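Packaging enzyme P4 (Pseudomonas phage phi13, PDB 4BLP) probably hydrolyses nucleoside triphosphates as a hexameric RecA-like helicase motor that packages RNA into the phage procapsid. Local coordinates at residues F68-S72 against I73-V77; F111-Q115 against N116-R120; L197-A200 against L201-T205. All coordinates share one frame; numbering follows the deposited sequence. Where two conformers were deposited one is given.

Interaction 1: residues F68-S72 against I73-V77; sequences FAVGS and IPLVV
The ring of Phe68 lies against the side chain of Leu75 in a beta hairpin with a two-residue loop, in which a type II' turn from Val70 to Ile73 joins strand 65-70 to strand 73-78. Leu75 CB sits over one face of the ring, 3.8 Å from its centroid and offset toward the rim, a CH-pi contact. Leu75 CD1 lies 3.6 Å from Phe68 CE2 and also meets Val70, so this one methyl packs between two residues of the partner strand. At the ring's edge, in its plane, lies the backbone N of Val77.

Phe68 reaches this place because its chi1 of 63° sets CG between the backbone N and the carbonyl carbon, turning the ring along the neighbouring strand. Behind the side chains, two antiparallel hydrogen-bonded pairs, Phe68 with Leu75 and Val70 with Ile73, fix the register; between them Ala69 and Pro74 form a non-hydrogen-bonded pair on the other face of the sheet. Gly71, with phi 60°, takes the first corner of the turn, where a positive phi suits glycine, and Ser72 takes the second.

Farther out, Leu193 and Leu197 of helix 193-205 and Leu242 of helix 233-248 cover the face carrying Phe68, Val70 and Leu75, while Ile73 packs on Pro123 of a neighbouring subunit. Two methyls complete the apolar cluster within the hairpin: Val70 CG2 stands 3.8 Å from Leu75 CD1, and Val77 CG1 comes to 4.1 Å from Phe68 CE1.

Interaction 2: residues F111-Q115 against N116-R120; sequences FVPQQ and NNVLR
Gln115 and Arg120 meet through complementary chain shapes: Gln115 starts with CG anti to its own N (chi1 162°) and then bends at chi2, while Arg120 has CG between its backbone N and carbonyl carbon (chi1 66°) and runs extended from CG to NE. The two side chains cross at about a right angle, and the guanidinium takes hold of the amide oxygen end-on. Arg120 NH1 lies 3.0 Å from Gln115 OE1, in the carbonyl plane and on a lone pair. Arg120 NH2 gives the second bond to Gln115 OE1, at 2.9 Å and tilted from that plane. For both bonds the oxygen stays close to the guanidinium plane, although neither N-H points quite straight at it.

The backbone brings the residues together with two successive turns, type II from Gln115 to Val118 and type I from Asn117 to Arg120. Asn117 O receives both Arg120 N and, 3.0 Å away, Arg120 NH1, which arrive from opposite faces of its carbonyl plane. On the apolar side Val118 CG1 touches Pro113 CG at 3.9 Å, and Val118 CG2 rests on Gln115 CB.

Gln115 NE2 is hydrogen-bonded to the carbonyls of Ser43 and Gly57. Across a subunit boundary, Arg120 NE bonds Val39 O of a neighbouring subunit.

With both ends of the Gln115 amide engaged, its flip state is defined. The guanidinium that secures this folded loop thus also joins it to a neighbouring subunit, and its two-nitrogen grip on one amide oxygen fixes its rotation.

Interaction 3: residues L197-A200 against L201-T205; sequences LAVA and LLLAT
Val199 and Leu203 meet one turn apart on helix 193-205, side by side and pointing the same way, with Val199 CG1 3.8 Å from Leu203 CD1. A second i/i+4 pair is Leu197 and Leu201, where Leu201 CD1 comes to 3.9 Å from Leu197 CG in the conformer modelled here. Leu201 and Leu203 have CG beside the backbone N (chi1 -66° and -75°), which folds their branches back along the preceding turn and over its carbonyl oxygens. Four regular alpha-helical bonds, from Leu201 N to Leu197 O through Ala204 N to Ala200 O, hold this close-packed part.

The helix end is looser: Ala204 and Thr205 are partly exposed, unlike the buried residues before them, and a glycerol, probably from the crystallisation liquor, lies near Ala204. Thr205 OG1 turns back to donate its proton to Leu201 O, 2.7 Å away, while Thr205 N bonds the same oxygen from the opposite face of its carbonyl plane.

Leu201 and Leu202 lean on Leu82 of helix 79-91, whereas Val199 and Leu203 pack on Ile172 of strand 170-173, and Leu197 and Ala200 on Leu253 of strand 252-257, wedging the helix between helix 79-91 and the central sheet.

In the fold
From the N terminus, interaction 1 comes first, closing the hairpin of strands 65-70 and 73-78. Interaction 2 closes two successive turns in the loop after strand 110-111, the third strand of that small sheet; interaction 3, much later, is internal to helix 193-205 and closes no loop. The three run in series, none nesting in or crossing another. Interactions 1 and 2 touch where Val118 packs on Pro74 and through a probable hydrogen bond from Val76 N to Phe111 O. Interaction 1 also reaches interaction 3, Val77 against Leu201 and Phe68 against the modelled conformer of Leu197, tying the small sheet to a helix of the RecA-like core. Interactions 2 and 3 do not touch; interaction 2 instead faces neighbouring subunits.

Interaction 1: residues F68-S72 against I73-V77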
loop_
_atom_site.group_PDB
_atom_site.type_symbol
_atom_site.label_atom_id
_atom_site.label_comp_id
_atom_site.label_asym_id
_atom_site.label_seq_id
_atom_site.Cartn_x
_atom_site.Cartn_y
_atom_site.Cartn_z
ATOM N N PHE D 68 -20.073 9.074 -13.671
ATOM C CA PHE D 68 -19.960 7.677 -13.254
ATOM C C PHE D 68 -18.485 7.375 -13.023
ATOM O O PHE D 68 -17.642 8.282 -13.086
ATOM C CB PHE D 68 -20.605 6.728 -14.287
ATOM C CG PHE D 68 -19.987 6.699 -15.679
ATOM C CD1 PHE D 68 -20.212 7.740 -16.584
ATOM C CD2 PHE D 68 -19.257 5.595 -16.109
ATOM C CE1 PHE D 68 -19.695 7.681 -17.897
ATOM C CE2 PHE D 68 -18.760 5.531 -17.415
ATOM C CZ PHE D 68 -18.948 6.589 -18.288
ATOM N N ALA D 69 -18.163 6.112 -12.724
ATOM C CA ALA D 69 -16.770 5.791 -12.470
ATOM C C ALA D 69 -16.449 4.401 -12.914
ATOM O O ALA D 69 -17.314 3.521 -12.849
ATOM C CB ALA D 69 -16.482 5.924 -10.953
ATOM N N VAL D 70 -15.188 4.180 -13.301
ATOM C CA VAL D 70 -14.685 2.808 -13.537
ATOM C C VAL D 70 -13.436 2.713 -12.640
ATOM O O VAL D 70 -12.477 3.476 -12.830
ATOM C CB VAL D 70 -14.451 2.460 -15.029
ATOM C CG1 VAL D 70 -15.772 2.403 -15.818
ATOM C CG2 VAL D 70 -13.452 3.355 -15.695
ATOM N N GLY D 71 -13.484 1.863 -11.609
ATOM C CA GLY D 71 -12.417 1.856 -10.604
ATOM C C GLY D 71 -12.365 3.242 -9.963
ATOM O O GLY D 71 -13.417 3.841 -9.660
ATOM N N SER D 72 -11.174 3.804 -9.859
ATOM C CA SER D 72 -11.011 5.137 -9.257
ATOM C C SER D 72 -11.087 6.237 -10.344
ATOM O O SER D 72 -10.857 7.411 -10.038
ATOM C CB SER D 72 -9.666 5.205 -8.531
ATOM O OG SER D 72 -8.617 5.043 -9.474
ATOM N N ILE D 73 -11.409 5.856 -11.589
ATOM C CA ILE D 73 -11.433 6.827 -12.696
ATOM C C ILE D 73 -12.820 7.441 -12.811
ATOM O O ILE D 73 -13.754 6.725 -13.171
ATOM C CB ILE D 73 -11.050 6.136 -14.052
ATOM C CG1 ILE D 73 -9.667 5.450 -13.992
ATOM C CG2 ILE D 73 -11.136 7.157 -15.232
ATOM C CD1 ILE D 73 -9.544 4.279 -15.012
ATOM N N PRO D 74 -12.962 8.756 -12.577
ATOM C CA PRO D 74 -14.269 9.385 -12.792
ATOM C C PRO D 74 -14.461 9.647 -14.280
ATOM O O PRO D 74 -13.501 10.005 -14.990
ATOM C CB PRO D 74 -14.154 10.719 -12.038
ATOM C CG PRO D 74 -12.675 11.078 -12.125
ATOM C CD PRO D 74 -11.916 9.747 -12.198
ATOM N N LEU D 75 -15.695 9.512 -14.750
ATOM C CA LEU D 75 -16.001 9.754 -16.167
ATOM C C LEU D 75 -17.311 10.487 -16.268
ATOM O O LEU D 75 -18.184 10.355 -15.404
ATOM C CB LEU D 75 -16.160 8.413 -16.903
ATOM C CG LEU D 75 -14.879 7.564 -17.062
ATOM C CD1 LEU D 75 -15.236 6.178 -17.569
ATOM C CD2 LEU D 75 -13.877 8.250 -18.011
ATOM N N VAL D 76 -17.441 11.246 -17.351
ATOM C CA VAL D 76 -18.704 11.909 -17.644
ATOM C C VAL D 76 -19.065 11.599 -19.074
ATOM O O VAL D 76 -18.198 11.644 -19.954
ATOM C CB VAL D 76 -18.613 13.443 -17.421
ATOM C CG1 VAL D 76 -19.894 14.144 -17.917
ATOM C CG2 VAL D 76 -18.384 13.769 -15.947
ATOM N N VAL D 77 -20.320 11.273 -19.316
ATOM C CA VAL D 77 -20.829 11.198 -20.682
ATOM C C VAL D 77 -21.757 12.438 -20.845
ATOM O O VAL D 77 -22.564 12.731 -19.939
ATOM C CB VAL D 77 -21.521 9.865 -21.061
ATOM C CG1 VAL D 77 -22.664 9.550 -20.112
ATOM C CG2 VAL D 77 -22.030 9.911 -22.521
#

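Interaction 2: residues F111-Q115 against N116-R120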
loop_
_atom_site.group_PDB
_atom_site.type_symbol
_atom_site.label_atom_id
_atom_site.label_comp_id
_atom_site.label_asym_id
_atom_site.label_seq_id
_atom_site.Cartn_x
_atom_site.Cartn_y
_atom_site.Cartn_z
ATOM N N PHE D 111 -15.442 12.055 -21.104
ATOM C CA PHE D 111 -14.198 12.661 -20.638
ATOM C C PHE D 111 -14.015 12.438 -19.164
ATOM O O PHE D 111 -14.992 12.170 -18.435
ATOM C CB PHE D 111 -14.181 14.192 -20.943
ATOM C CG PHE D 111 -15.320 14.984 -20.302
ATOM C CD1 PHE D 111 -16.555 15.112 -20.949
ATOM C CD2 PHE D 111 -15.166 15.557 -19.044
ATOM C CE1 PHE D 111 -17.614 15.816 -20.350
ATOM C CE2 PHE D 111 -16.225 16.237 -18.427
ATOM C CZ PHE D 111 -17.448 16.371 -19.090
ATOM N N VAL D 112 -12.766 12.569 -18.720
ATOM C CA VAL D 112 -12.484 12.587 -17.281
ATOM C C VAL D 112 -12.726 14.027 -16.775
ATOM O O VAL D 112 -12.022 14.960 -17.221
ATOM C CB VAL D 112 -11.034 12.136 -16.971
ATOM C CG1 VAL D 112 -10.754 12.235 -15.449
ATOM C CG2 VAL D 112 -10.819 10.704 -17.468
ATOM N N PRO D 113 -13.687 14.239 -15.844
ATOM C CA PRO D 113 -13.908 15.606 -15.306
ATOM C C PRO D 113 -12.698 15.956 -14.453
ATOM O O PRO D 113 -12.196 15.103 -13.690
ATOM C CB PRO D 113 -15.201 15.488 -14.493
ATOM C CG PRO D 113 -15.202 14.011 -14.017
ATOM C CD PRO D 113 -14.587 13.248 -15.214
ATOM N N GLN D 114 -12.212 17.206 -14.600
ATOM C CA GLN D 114 -10.933 17.549 -13.969
ATOM C C GLN D 114 -11.028 18.282 -12.629
ATOM O O GLN D 114 -9.989 18.631 -12.040
ATOM C CB GLN D 114 -10.062 18.326 -14.963
ATOM C CG GLN D 114 -9.604 17.422 -16.171
ATOM C CD GLN D 114 -8.882 16.139 -15.758
ATOM O OE1 GLN D 114 -8.181 16.075 -14.743
ATOM N NE2 GLN D 114 -8.998 15.099 -16.542
ATOM N N GLN D 115 -12.251 18.373 -12.074
ATOM C CA GLN D 115 -12.406 18.873 -10.708
ATOM C C GLN D 115 -11.586 17.982 -9.763
ATOM O O GLN D 115 -11.688 16.737 -9.826
ATOM C CB GLN D 115 -13.904 18.777 -10.322
ATOM C CG GLN D 115 -14.197 18.842 -8.803
ATOM C CD GLN D 115 -14.025 20.173 -8.101
ATOM O OE1 GLN D 115 -14.141 20.215 -6.879
ATOM N NE2 GLN D 115 -13.750 21.288 -8.813
ATOM N N ASN D 116 -10.831 18.589 -8.869
ATOM C CA ASN D 116 -10.089 17.790 -7.874
ATOM C C ASN D 116 -11.065 16.971 -7.002
ATOM O O ASN D 116 -12.107 17.500 -6.593
ATOM C CB ASN D 116 -9.277 18.734 -6.965
ATOM C CG ASN D 116 -8.449 18.017 -5.939
ATOM O OD1 ASN D 116 -7.627 17.162 -6.270
ATOM N ND2 ASN D 116 -8.716 18.294 -4.674
ATOM N N ASN D 117 -10.741 15.659 -6.733
ATOM C CA ASN D 117 -11.599 14.835 -5.842
ATOM C C ASN D 117 -13.063 14.915 -6.255
ATOM O O ASN D 117 -13.966 15.067 -5.412
ATOM C CB ASN D 117 -11.463 15.350 -4.405
ATOM C CG ASN D 117 -10.114 15.095 -3.811
ATOM O OD1 ASN D 117 -9.377 14.226 -4.279
ATOM N ND2 ASN D 117 -9.800 15.811 -2.739
ATOM N N VAL D 118 -13.324 14.798 -7.561
ATOM C CA VAL D 118 -14.674 14.961 -8.111
ATOM C C VAL D 118 -15.693 13.917 -7.586
ATOM O O VAL D 118 -16.880 14.216 -7.551
ATOM C CB VAL D 118 -14.613 14.970 -9.660
ATOM C CG1 VAL D 118 -14.285 13.578 -10.216
ATOM C CG2 VAL D 118 -15.909 15.520 -10.258
ATOM N N LEU D 119 -15.245 12.731 -7.180
ATOM C CA LEU D 119 -16.216 11.732 -6.700
ATOM C C LEU D 119 -16.555 11.843 -5.192
ATOM O O LEU D 119 -17.301 10.997 -4.663
ATOM C CB LEU D 119 -15.638 10.309 -6.953
ATOM C CG LEU D 119 -15.465 9.951 -8.446
ATOM C CD1 LEU D 119 -14.754 8.590 -8.589
ATOM C CD2 LEU D 119 -16.825 9.900 -9.160
ATOM N N ARG D 120 -16.047 12.884 -4.516
ATOM C CA ARG D 120 -16.156 13.005 -3.048
ATOM C C ARG D 120 -17.605 13.043 -2.501
ATOM O O ARG D 120 -17.826 12.692 -1.329
ATOM C CB ARG D 120 -15.399 14.259 -2.570
ATOM C CG ARG D 120 -16.028 15.582 -3.073
ATOM C CD ARG D 120 -15.149 16.723 -2.576
ATOM N NE ARG D 120 -15.619 18.040 -2.987
ATOM C CZ ARG D 120 -15.249 18.618 -4.130
ATOM N NH1 ARG D 120 -14.457 17.973 -4.986
ATOM N NH2 ARG D 120 -15.651 19.850 -4.416
#

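Interaction 3: residues L197-A200 against L201-T205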
loop_
_atom_site.group_PDB
_atom_site.type_symbol
_atom_site.label_atom_id
_atom_site.label_comp_id
_atom_site.label_asym_id
_atom_site.label_seq_id
_atom_site.Cartn_x
_atom_site.Cartn_y
_atom_site.Cartn_z
ATOM N N LEU D 197 -14.752 4.650 -25.366
ATOM C CA LEU D 197 -16.167 4.737 -25.016
ATOM C C LEU D 197 -16.924 5.734 -25.889
ATOM O O LEU D 197 -18.034 5.440 -26.290
ATOM C CB LEU D 197 -16.360 5.095 -23.542
ATOM C CG LEU D 197 -17.793 4.904 -23.004
ATOM C CD1 LEU D 197 -18.383 3.480 -23.258
ATOM C CD2 LEU D 197 -17.832 5.202 -21.530
ATOM N N ALA D 198 -16.350 6.910 -26.144
ATOM C CA ALA D 198 -17.022 7.920 -26.956
ATOM C C ALA D 198 -17.266 7.375 -28.368
ATOM O O ALA D 198 -18.385 7.490 -28.891
ATOM C CB ALA D 198 -16.179 9.205 -27.000
ATOM N N VAL D 199 -16.227 6.769 -28.974
ATOM C CA VAL D 199 -16.342 6.236 -30.345
ATOM C C VAL D 199 -17.409 5.122 -30.363
ATOM O O VAL D 199 -18.244 5.088 -31.274
ATOM C CB VAL D 199 -14.960 5.749 -30.873
ATOM C CG1 VAL D 199 -15.089 4.948 -32.165
ATOM C CG2 VAL D 199 -14.060 6.959 -31.107
ATOM N N ALA D 200 -17.374 4.232 -29.366
ATOM C CA ALA D 200 -18.377 3.152 -29.262
ATOM C C ALA D 200 -19.789 3.707 -29.152
ATOM O O ALA D 200 -20.697 3.244 -29.870
ATOM C CB ALA D 200 -18.066 2.261 -28.049
ATOM N N LEU D 201 -20.001 4.666 -28.236
ATOM C CA LEU D 201 -21.347 5.250 -28.046
ATOM C C LEU D 201 -21.808 5.987 -29.301
ATOM O O LEU D 201 -22.987 5.919 -29.648
ATOM C CB LEU D 201 -21.360 6.204 -26.842
ATOM C CG LEU D 201 -21.121 5.471 -25.491
ATOM C CD1 LEU D 201 -21.056 6.491 -24.339
ATOM C CD2 LEU D 201 -22.286 4.436 -25.243
ATOM N N LEU D 202 -20.894 6.706 -29.977
ATOM C CA LEU D 202 -21.272 7.412 -31.217
ATOM C C LEU D 202 -21.711 6.436 -32.310
ATOM O O LEU D 202 -22.773 6.629 -32.932
ATOM C CB LEU D 202 -20.104 8.289 -31.705
ATOM C CG LEU D 202 -19.927 9.594 -30.916
ATOM C CD1 LEU D 202 -18.463 10.154 -31.123
ATOM C CD2 LEU D 202 -20.950 10.617 -31.371
ATOM N N LEU D 203 -20.929 5.393 -32.540
ATOM C CA LEU D 203 -21.252 4.383 -33.545
ATOM C C LEU D 203 -22.557 3.655 -33.212
ATOM O O LEU D 203 -23.393 3.504 -34.075
ATOM C CB LEU D 203 -20.113 3.370 -33.642
ATOM C CG LEU D 203 -18.869 3.896 -34.371
ATOM C CD1 LEU D 203 -17.703 3.020 -34.054
ATOM C CD2 LEU D 203 -19.111 4.010 -35.929
ATOM N N ALA D 204 -22.748 3.242 -31.954
ATOM C CA ALA D 204 -23.980 2.532 -31.572
ATOM C C ALA D 204 -25.202 3.454 -31.700
ATOM O O ALA D 204 -26.266 3.027 -32.187
ATOM C CB ALA D 204 -23.840 1.997 -30.147
ATOM N N THR D 205 -25.053 4.734 -31.312
ATOM C CA THR D 205 -26.153 5.712 -31.417
ATOM C C THR D 205 -26.505 5.916 -32.900
ATOM O O THR D 205 -27.700 6.118 -33.235
ATOM C CB THR D 205 -25.767 7.026 -30.703
ATOM O OG1 THR D 205 -25.570 6.723 -29.305
ATOM C CG2 THR D 205 -26.855 8.120 -30.802
#